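Local coordinates for protein nucleoporin NUP82 (Chaetomium thermophilum, PDB 5CWW) that probably serves as a structural component of the nuclear pore complex, here represented by its N-terminal beta-propeller domain, and as a docking partner for nuclear transport factors, at residues 42-53 / 115-126; 175-183 / 254-262. All coordinates share one frame; numbering follows the deposited sequence.

Contact 1 of 2, residues 42-53 / 115-126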
loop_
_atom_site.group_PDB
_atom_site.type_symbol
_atom_site.label_atom_id
_atom_site.label_comp_id
_atom_site.label_asym_id
_atom_site.label_seq_id
_atom_site.Cartn_x
_atom_site.Cartn_y
_atom_site.Cartn_z
ATOM N N LYS B 42 16.687 9.122 10.394
ATOM C CA LYS B 42 15.470 9.758 9.903
ATOM C C LYS B 42 14.389 8.700 9.659
ATOM O O LYS B 42 14.594 7.785 8.866
ATOM C CB LYS B 42 15.756 10.545 8.622
ATOM C CG LYS B 42 14.787 11.690 8.363
ATOM C CD LYS B 42 15.424 12.770 7.499
ATOM C CE LYS B 42 14.479 13.942 7.278
ATOM N NZ LYS B 42 15.170 15.109 6.662
ATOM N N PRO B 43 13.235 8.821 10.340
ATOM C CA PRO B 43 12.237 7.743 10.311
ATOM C C PRO B 43 11.677 7.464 8.919
ATOM O O PRO B 43 11.298 8.390 8.202
ATOM C CB PRO B 43 11.133 8.262 11.240
ATOM C CG PRO B 43 11.269 9.739 11.198
ATOM C CD PRO B 43 12.738 10.004 11.065
ATOM N N GLY B 44 11.635 6.186 8.551
ATOM C CA GLY B 44 11.108 5.767 7.265
ATOM C C GLY B 44 11.762 4.481 6.791
ATOM O O GLY B 44 12.787 4.067 7.333
ATOM N N PRO B 45 11.172 3.838 5.772
ATOM C CA PRO B 45 11.734 2.605 5.211
ATOM C C PRO B 45 13.037 2.849 4.457
ATOM O O PRO B 45 13.293 3.972 4.020
ATOM C CB PRO B 45 10.636 2.118 4.261
ATOM C CG PRO B 45 9.886 3.345 3.887
ATOM C CD PRO B 45 9.928 4.239 5.089
ATOM N N ARG B 46 13.846 1.803 4.315
ATOM C CA ARG B 46 15.118 1.898 3.609
ATOM C C ARG B 46 15.291 0.729 2.644
ATOM O O ARG B 46 15.933 -0.274 2.970
ATOM C CB ARG B 46 16.286 1.934 4.599
ATOM C CG ARG B 46 17.636 2.181 3.938
ATOM C CD ARG B 46 18.792 2.074 4.921
ATOM N NE ARG B 46 20.069 2.386 4.278
ATOM C CZ ARG B 46 21.232 1.809 4.572
ATOM N NH1 ARG B 46 21.312 0.876 5.512
ATOM N NH2 ARG B 46 22.327 2.172 3.920
ATOM N N ARG B 47 14.709 0.871 1.455
ATOM C CA ARG B 47 14.878 -0.102 0.382
ATOM C C ARG B 47 15.971 0.376 -0.564
ATOM O O ARG B 47 15.726 0.620 -1.745
ATOM C CB ARG B 47 13.562 -0.309 -0.369
ATOM C CG ARG B 47 12.439 -0.815 0.518
ATOM C CD ARG B 47 11.238 -1.274 -0.289
ATOM N NE ARG B 47 10.175 -1.775 0.577
ATOM C CZ ARG B 47 10.167 -2.986 1.129
ATOM N NH1 ARG B 47 11.166 -3.831 0.910
ATOM N NH2 ARG B 47 9.158 -3.353 1.906
ATOM N N THR B 48 17.180 0.508 -0.031
ATOM C CA THR B 48 18.271 1.155 -0.745
ATOM C C THR B 48 19.060 0.198 -1.643
ATOM O O THR B 48 20.065 0.592 -2.237
ATOM C CB THR B 48 19.236 1.820 0.249
ATOM O OG1 THR B 48 19.489 0.926 1.338
ATOM C CG2 THR B 48 18.628 3.106 0.793
ATOM N N ILE B 49 18.606 -1.048 -1.744
ATOM C CA ILE B 49 19.237 -2.026 -2.628
ATOM C C ILE B 49 18.204 -2.637 -3.568
ATOM O O ILE B 49 17.138 -3.079 -3.138
ATOM C CB ILE B 49 19.937 -3.156 -1.841
ATOM C CG1 ILE B 49 21.003 -2.572 -0.909
ATOM C CG2 ILE B 49 20.576 -4.156 -2.803
ATOM C CD1 ILE B 49 21.661 -3.591 0.010
ATOM N N ALA B 50 18.536 -2.648 -4.855
ATOM C CA ALA B 50 17.717 -3.288 -5.879
ATOM C C ALA B 50 18.624 -4.111 -6.782
ATOM O O ALA B 50 19.837 -3.913 -6.778
ATOM C CB ALA B 50 16.950 -2.249 -6.682
ATOM N N ARG B 51 18.044 -5.024 -7.558
ATOM C CA ARG B 51 18.846 -5.947 -8.355
ATOM C C ARG B 51 18.182 -6.386 -9.650
ATOM O O ARG B 51 16.964 -6.301 -9.808
ATOM C CB ARG B 51 19.168 -7.203 -7.542
ATOM C CG ARG B 51 17.943 -8.061 -7.234
ATOM C CD ARG B 51 18.333 -9.384 -6.619
ATOM N NE ARG B 51 18.889 -10.316 -7.600
ATOM C CZ ARG B 51 18.184 -11.213 -8.289
ATOM N NH1 ARG B 51 16.871 -11.313 -8.129
ATOM N NH2 ARG B 51 18.798 -12.010 -9.152
ATOM N N ARG B 52 19.015 -6.865 -10.567
ATOM C CA ARG B 52 18.564 -7.587 -11.745
ATOM C C ARG B 52 19.658 -8.590 -12.087
ATOM O O ARG B 52 20.809 -8.210 -12.309
ATOM C CB ARG B 52 18.274 -6.639 -12.913
ATOM C CG ARG B 52 19.442 -5.765 -13.344
ATOM C CD ARG B 52 19.048 -4.851 -14.494
ATOM N NE ARG B 52 20.207 -4.202 -15.099
ATOM C CZ ARG B 52 20.155 -3.426 -16.178
ATOM N NH1 ARG B 52 18.996 -3.191 -16.781
ATOM N NH2 ARG B 52 21.264 -2.882 -16.658
ATOM N N GLY B 53 19.305 -9.870 -12.112
ATOM C CA GLY B 53 20.298 -10.918 -12.253
ATOM C C GLY B 53 21.351 -10.783 -11.168
ATOM O O GLY B 53 21.024 -10.749 -9.981
ATOM N N ASP B 115 17.310 15.035 -2.075
ATOM C CA ASP B 115 17.389 14.479 -0.729
ATOM C C ASP B 115 17.819 13.019 -0.794
ATOM O O ASP B 115 17.792 12.408 -1.861
ATOM C CB ASP B 115 16.039 14.608 -0.016
ATOM C CG ASP B 115 16.172 14.630 1.497
ATOM O OD1 ASP B 115 17.204 14.157 2.018
ATOM O OD2 ASP B 115 15.238 15.119 2.166
ATOM N N ASP B 116 18.215 12.466 0.350
ATOM C CA ASP B 116 18.689 11.088 0.419
ATOM C C ASP B 116 17.662 10.113 -0.143
ATOM O O ASP B 116 16.475 10.192 0.177
ATOM C CB ASP B 116 19.022 10.708 1.864
ATOM C CG ASP B 116 20.191 11.494 2.420
ATOM O OD1 ASP B 116 21.132 11.792 1.653
ATOM O OD2 ASP B 116 20.170 11.812 3.627
ATOM N N ILE B 117 18.125 9.199 -0.988
ATOM C CA ILE B 117 17.256 8.174 -1.549
ATOM C C ILE B 117 16.762 7.247 -0.443
ATOM O O ILE B 117 17.525 6.852 0.438
ATOM C CB ILE B 117 17.983 7.358 -2.635
ATOM C CG1 ILE B 117 18.387 8.275 -3.794
ATOM C CG2 ILE B 117 17.098 6.221 -3.145
ATOM C CD1 ILE B 117 19.302 7.627 -4.811
ATOM N N ARG B 118 15.482 6.894 -0.509
ATOM C CA ARG B 118 14.854 6.049 0.500
ATOM C C ARG B 118 14.533 4.669 -0.055
ATOM O O ARG B 118 14.664 3.666 0.647
ATOM C CB ARG B 118 13.578 6.707 1.028
ATOM C CG ARG B 118 13.815 7.986 1.817
ATOM C CD ARG B 118 14.363 7.692 3.202
ATOM N NE ARG B 118 14.596 8.913 3.968
ATOM C CZ ARG B 118 13.654 9.574 4.635
ATOM N NH1 ARG B 118 12.401 9.139 4.635
ATOM N NH2 ARG B 118 13.966 10.674 5.304
ATOM N N GLN B 119 14.108 4.624 -1.316
ATOM C CA GLN B 119 13.681 3.371 -1.929
ATOM C C GLN B 119 14.103 3.256 -3.390
ATOM O O GLN B 119 14.055 4.232 -4.144
ATOM C CB GLN B 119 12.159 3.224 -1.843
ATOM C CG GLN B 119 11.571 3.410 -0.455
ATOM C CD GLN B 119 10.123 2.959 -0.382
ATOM O OE1 GLN B 119 9.784 1.851 -0.801
ATOM N NE2 GLN B 119 9.259 3.822 0.142
ATOM N N LEU B 120 14.514 2.049 -3.768
ATOM C CA LEU B 120 14.739 1.683 -5.162
ATOM C C LEU B 120 13.820 0.518 -5.505
ATOM O O LEU B 120 13.839 -0.505 -4.818
ATOM C CB LEU B 120 16.197 1.292 -5.405
ATOM C CG LEU B 120 17.263 2.321 -5.029
ATOM C CD1 LEU B 120 18.653 1.724 -5.219
ATOM C CD2 LEU B 120 17.104 3.586 -5.853
ATOM N N VAL B 121 13.024 0.663 -6.560
ATOM C CA VAL B 121 12.105 -0.398 -6.964
ATOM C C VAL B 121 12.308 -0.768 -8.427
ATOM O O VAL B 121 11.981 0.003 -9.330
ATOM C CB VAL B 121 10.633 0.007 -6.751
ATOM C CG1 VAL B 121 9.725 -1.200 -6.946
ATOM C CG2 VAL B 121 10.434 0.595 -5.360
ATOM N N MET B 122 12.844 -1.965 -8.644
ATOM C CA MET B 122 13.087 -2.484 -9.982
ATOM C C MET B 122 11.769 -2.810 -10.671
ATOM O O MET B 122 10.848 -3.327 -10.043
ATOM C CB MET B 122 13.964 -3.739 -9.909
ATOM C CG MET B 122 14.465 -4.240 -11.256
ATOM S SD MET B 122 15.572 -3.087 -12.093
ATOM C CE MET B 122 16.948 -3.028 -10.946
ATOM N N SER B 123 11.691 -2.526 -11.967
ATOM C CA SER B 123 10.493 -2.833 -12.741
ATOM C C SER B 123 10.512 -4.310 -13.131
ATOM O O SER B 123 11.553 -4.956 -13.038
ATOM C CB SER B 123 10.408 -1.938 -13.978
ATOM O OG SER B 123 11.408 -2.267 -14.921
ATOM N N PRO B 124 9.361 -4.852 -13.566
ATOM C CA PRO B 124 9.252 -6.283 -13.885
ATOM C C PRO B 124 10.270 -6.771 -14.916
ATOM O O PRO B 124 10.909 -7.799 -14.696
ATOM C CB PRO B 124 7.827 -6.410 -14.434
ATOM C CG PRO B 124 7.083 -5.295 -13.796
ATOM C CD PRO B 124 8.064 -4.165 -13.695
ATOM N N ASN B 125 10.416 -6.046 -16.019
ATOM C CA ASN B 125 11.358 -6.428 -17.065
ATOM C C ASN B 125 12.749 -5.842 -16.829
ATOM O O ASN B 125 13.643 -5.990 -17.661
ATOM C CB ASN B 125 10.824 -5.998 -18.430
ATOM C CG ASN B 125 9.527 -6.696 -18.789
ATOM O OD1 ASN B 125 9.316 -7.857 -18.434
ATOM N ND2 ASN B 125 8.645 -5.990 -19.486
ATOM N N GLN B 126 12.912 -5.171 -15.691
ATOM C CA GLN B 126 14.223 -4.741 -15.212
ATOM C C GLN B 126 14.907 -3.750 -16.153
ATOM O O GLN B 126 16.131 -3.748 -16.278
ATOM C CB GLN B 126 15.125 -5.964 -15.000
ATOM C CG GLN B 126 14.527 -7.005 -14.063
ATOM C CD GLN B 126 15.413 -8.221 -13.887
ATOM O OE1 GLN B 126 16.114 -8.639 -14.811
ATOM N NE2 GLN B 126 15.387 -8.801 -12.691
HETATM O O HOH W 1 16.583 -10.937 -11.316
#
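Arg52 reaches across to the turn at Gln126, where its NH1 donates to the Gln126 backbone O at 3.0 Å with an N-H...O angle of 153°. The acceptor lies in the guanidinium plane and is met nearly end-on to its C=O. CG sits between the backbone N and the carbonyl carbon (chi1 58°), and the chain then runs extended to NE past Gln126 CB. The extended Gln126 side chain crosses the root of the arginine obliquely, its CD 3.4 Å from Arg52 CB, while its NE2 donates to a water that also accepts from Gly53 N. Next to it, bends at chi2 and chi3 curl Met122 so that CE rests 3.5 Å from the carbonyl O of Arg51. Ala50 CB packs on Leu120 CB at 3.8 Å. Two backbone bonds join the middle: Arg47 N gives to Arg118 O at 2.9 Å, and Leu120 N gives to Arg47 O at 2.8 Å. Beyond them the Arg47 and Gln119 side chains run side by side, pointing the same way. At the far end Arg118 crosses Lys42 at about a right angle, NH2 lying 3.3 Å from Lys42 CG. In the second shell, Glu55 and Pro143 O hold the other nitrogens of Arg52, and Asp391 and Phe492 O take Arg47. With an alanine at Arg52, the Gln126 carbonyl and Pro143 O would probably each lose a donor and Glu55 its charged mate, so that the turn is tied less firmly to strand 49-52. The chemistry is thus divided along the seam between two propeller blades: one backbone bridge and a small apolar centre inside, with arginine ends tying it to neighbouring loops and strands.

Contact 2 of 2, residues 175-183 / 254-262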
loop_
_atom_site.group_PDB
_atom_site.type_symbol
_atom_site.label_atom_id
_atom_site.label_comp_id
_atom_site.label_asym_id
_atom_site.label_seq_id
_atom_site.Cartn_x
_atom_site.Cartn_y
_atom_site.Cartn_z
ATOM N N VAL B 175 5.612 10.270 -0.314
ATOM C CA VAL B 175 5.406 9.015 -1.030
ATOM C C VAL B 175 5.813 7.843 -0.138
ATOM O O VAL B 175 6.886 7.846 0.467
ATOM C CB VAL B 175 6.190 8.975 -2.367
ATOM C CG1 VAL B 175 7.695 9.115 -2.141
ATOM C CG2 VAL B 175 5.866 7.699 -3.136
ATOM N N VAL B 176 4.946 6.841 -0.073
ATOM C CA VAL B 176 5.118 5.718 0.840
ATOM C C VAL B 176 5.477 4.436 0.101
ATOM O O VAL B 176 6.363 3.691 0.525
ATOM C CB VAL B 176 3.834 5.501 1.664
ATOM C CG1 VAL B 176 3.903 4.225 2.461
ATOM C CG2 VAL B 176 3.606 6.686 2.592
ATOM N N SER B 177 4.787 4.181 -1.004
ATOM C CA SER B 177 5.041 2.989 -1.796
ATOM C C SER B 177 5.041 3.296 -3.282
ATOM O O SER B 177 4.282 4.143 -3.761
ATOM C CB SER B 177 3.998 1.910 -1.501
ATOM O OG SER B 177 3.971 1.593 -0.122
ATOM N N ALA B 178 5.917 2.599 -3.994
ATOM C CA ALA B 178 5.915 2.581 -5.443
ATOM C C ALA B 178 6.027 1.135 -5.885
ATOM O O ALA B 178 7.030 0.475 -5.609
ATOM C CB ALA B 178 7.061 3.410 -6.001
ATOM N N VAL B 179 4.989 0.638 -6.549
ATOM C CA VAL B 179 4.956 -0.750 -6.988
ATOM C C VAL B 179 4.482 -0.828 -8.427
ATOM O O VAL B 179 3.525 -0.161 -8.817
ATOM C CB VAL B 179 4.042 -1.614 -6.089
ATOM C CG1 VAL B 179 4.648 -1.756 -4.701
ATOM C CG2 VAL B 179 2.640 -1.019 -6.002
ATOM N N TRP B 180 5.171 -1.638 -9.220
ATOM C CA TRP B 180 4.844 -1.785 -10.629
ATOM C C TRP B 180 3.646 -2.714 -10.764
ATOM O O TRP B 180 3.537 -3.704 -10.041
ATOM C CB TRP B 180 6.050 -2.319 -11.406
ATOM C CG TRP B 180 7.236 -1.395 -11.338
ATOM C CD1 TRP B 180 8.216 -1.384 -10.384
ATOM C CD2 TRP B 180 7.557 -0.337 -12.252
ATOM N NE1 TRP B 180 9.127 -0.389 -10.651
ATOM C CE2 TRP B 180 8.745 0.267 -11.792
ATOM C CE3 TRP B 180 6.957 0.155 -13.414
ATOM C CZ2 TRP B 180 9.343 1.337 -12.457
ATOM C CZ3 TRP B 180 7.552 1.219 -14.072
ATOM C CH2 TRP B 180 8.733 1.798 -13.591
ATOM N N HIS B 181 2.738 -2.392 -11.679
ATOM C CA HIS B 181 1.536 -3.200 -11.837
ATOM C C HIS B 181 1.883 -4.538 -12.497
ATOM O O HIS B 181 2.525 -4.555 -13.544
ATOM C CB HIS B 181 0.481 -2.462 -12.662
ATOM C CG HIS B 181 -0.906 -2.988 -12.461
ATOM N ND1 HIS B 181 -1.284 -4.256 -12.848
ATOM C CD2 HIS B 181 -1.998 -2.428 -11.891
ATOM C CE1 HIS B 181 -2.552 -4.449 -12.537
ATOM N NE2 HIS B 181 -3.011 -3.355 -11.958
ATOM N N PRO B 182 1.470 -5.663 -11.884
ATOM C CA PRO B 182 1.790 -6.990 -12.427
ATOM C C PRO B 182 1.323 -7.196 -13.868
ATOM O O PRO B 182 1.876 -8.037 -14.576
ATOM C CB PRO B 182 1.037 -7.946 -11.490
ATOM C CG PRO B 182 0.838 -7.192 -10.240
ATOM C CD PRO B 182 0.718 -5.754 -10.620
ATOM N N LEU B 183 0.311 -6.441 -14.285
ATOM C CA LEU B 183 -0.310 -6.626 -15.593
ATOM C C LEU B 183 -0.052 -5.442 -16.521
ATOM O O LEU B 183 -0.649 -5.345 -17.591
ATOM C CB LEU B 183 -1.815 -6.838 -15.432
ATOM C CG LEU B 183 -2.231 -7.960 -14.478
ATOM C CD1 LEU B 183 -3.748 -8.044 -14.392
ATOM C CD2 LEU B 183 -1.641 -9.295 -14.904
ATOM N N VAL B 254 -1.264 5.961 5.255
ATOM C CA VAL B 254 -0.767 4.726 4.655
ATOM C C VAL B 254 0.644 4.408 5.125
ATOM O O VAL B 254 1.517 5.278 5.129
ATOM C CB VAL B 254 -0.775 4.804 3.114
ATOM C CG1 VAL B 254 -0.295 3.486 2.503
ATOM C CG2 VAL B 254 -2.169 5.145 2.606
ATOM N N ALA B 255 0.850 3.155 5.524
ATOM C CA ALA B 255 2.173 2.661 5.893
ATOM C C ALA B 255 2.848 2.020 4.687
ATOM O O ALA B 255 4.032 2.239 4.442
ATOM C CB ALA B 255 2.071 1.663 7.032
ATOM N N ALA B 256 2.092 1.225 3.936
ATOM C CA ALA B 256 2.622 0.574 2.746
ATOM C C ALA B 256 1.508 -0.031 1.905
ATOM O O ALA B 256 0.399 -0.257 2.388
ATOM C CB ALA B 256 3.630 -0.504 3.128
ATOM N N ALA B 257 1.823 -0.299 0.644
ATOM C CA ALA B 257 0.888 -0.927 -0.275
ATOM C C ALA B 257 1.636 -1.909 -1.162
ATOM O O ALA B 257 2.830 -1.742 -1.420
ATOM C CB ALA B 257 0.180 0.111 -1.115
ATOM N N CYS B 258 0.935 -2.939 -1.622
ATOM C CA CYS B 258 1.544 -3.916 -2.507
ATOM C C CYS B 258 0.505 -4.594 -3.385
ATOM O O CYS B 258 -0.684 -4.615 -3.061
ATOM C CB CYS B 258 2.301 -4.966 -1.692
ATOM S SG CYS B 258 1.235 -6.009 -0.680
ATOM N N PHE B 259 0.970 -5.115 -4.517
ATOM C CA PHE B 259 0.207 -6.071 -5.301
ATOM C C PHE B 259 0.638 -7.463 -4.871
ATOM O O PHE B 259 1.754 -7.638 -4.376
ATOM C CB PHE B 259 0.438 -5.887 -6.801
ATOM C CG PHE B 259 -0.271 -4.702 -7.384
ATOM C CD1 PHE B 259 -1.640 -4.731 -7.590
ATOM C CD2 PHE B 259 0.430 -3.565 -7.740
ATOM C CE1 PHE B 259 -2.301 -3.641 -8.129
ATOM C CE2 PHE B 259 -0.224 -2.471 -8.284
ATOM C CZ PHE B 259 -1.592 -2.512 -8.477
ATOM N N PRO B 260 -0.238 -8.460 -5.049
ATOM C CA PRO B 260 0.232 -9.815 -4.779
ATOM C C PRO B 260 1.418 -10.178 -5.654
ATOM O O PRO B 260 1.567 -9.642 -6.756
ATOM C CB PRO B 260 -0.985 -10.680 -5.112
ATOM C CG PRO B 260 -2.136 -9.799 -4.817
ATOM C CD PRO B 260 -1.694 -8.422 -5.254
ATOM N N THR B 261 2.264 -11.055 -5.126
ATOM C CA THR B 261 3.310 -11.710 -5.894
ATOM C C THR B 261 2.697 -12.218 -7.191
ATOM O O THR B 261 1.579 -12.731 -7.178
ATOM C CB THR B 261 3.924 -12.874 -5.100
ATOM O OG1 THR B 261 2.887 -13.790 -4.729
ATOM C CG2 THR B 261 4.603 -12.362 -3.837
ATOM N N ARG B 262 3.396 -12.079 -8.312
ATOM C CA ARG B 262 2.786 -12.450 -9.584
ATOM C C ARG B 262 2.736 -13.967 -9.707
ATOM O O ARG B 262 2.987 -14.684 -8.738
ATOM C CB ARG B 262 3.542 -11.848 -10.771
ATOM C CG ARG B 262 2.635 -11.509 -11.956
ATOM C CD ARG B 262 3.377 -11.530 -13.285
ATOM N NE ARG B 262 2.479 -11.278 -14.410
ATOM C CZ ARG B 262 2.865 -11.204 -15.682
ATOM N NH1 ARG B 262 4.141 -11.362 -16.005
ATOM N NH2 ARG B 262 1.971 -10.969 -16.634
#
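Two innermost blade strands of the beta-propeller, 175-180 and 254-258, run nearly parallel here, their axes 5.7 Å apart. Each begins with a classic beta bulge, at Val176-Ser177 and at Ala255-Ala256. One hydrogen bond crosses between the segments: Ala257 N donates to Ser177 OG at 3.0 Å, with an N-H...O angle of 142°. A chi1 of -57° sets that hydroxyl beside its own backbone N, from where it also lies against Ala256 CA. The other contacts are mostly apolar. Val176 CG2 lies 3.6 Å from Val254 O, and Val179 brings CG2 to 3.8 Å from Phe259 CD2. Phe259 fills the far end. Pro182 CD sits over one face of its ring, 3.8 Å from the centroid, in a CH-pi contact. His181 CD2 approaches Phe259 CZ to 3.4 Å, the two ring planes inclined at 50°. The imidazole is held at both nitrogens: ND1 accepts from Leu183 N in the ring plane, and NE2 bonds to Leu287 O, which fixes its rotation beside the phenyl ring. At the rim, the poorly ordered Arg262 lays its guanidinium over Pro182 O without a hydrogen bond from NE. Side-chain packing between neighbouring inner strands, with little direct backbone pairing, is typical of the blade-to-blade interfaces of a beta-propeller.

Contacts 1 and 2 follow one another along the chain, their centres 13 Å apart, and join successive blades of the same propeller. Strand 119-122 of contact 1 lies next to strand 175-180 of contact 2, so the two interfaces share a third between them. There Gln119 NE2 probably donates to Val176 O at 2.9 Å, and Trp180 NE1 probably donates to Val121 O at 3.2 Å; Val121 CG2 also packs 3.4 Å from Ala178 O. Contact 2 is deeply buried near the centre of the chain, whereas contact 1 is only partly buried. Asp391 connects them again, pairing with Arg47 and touching Ala256.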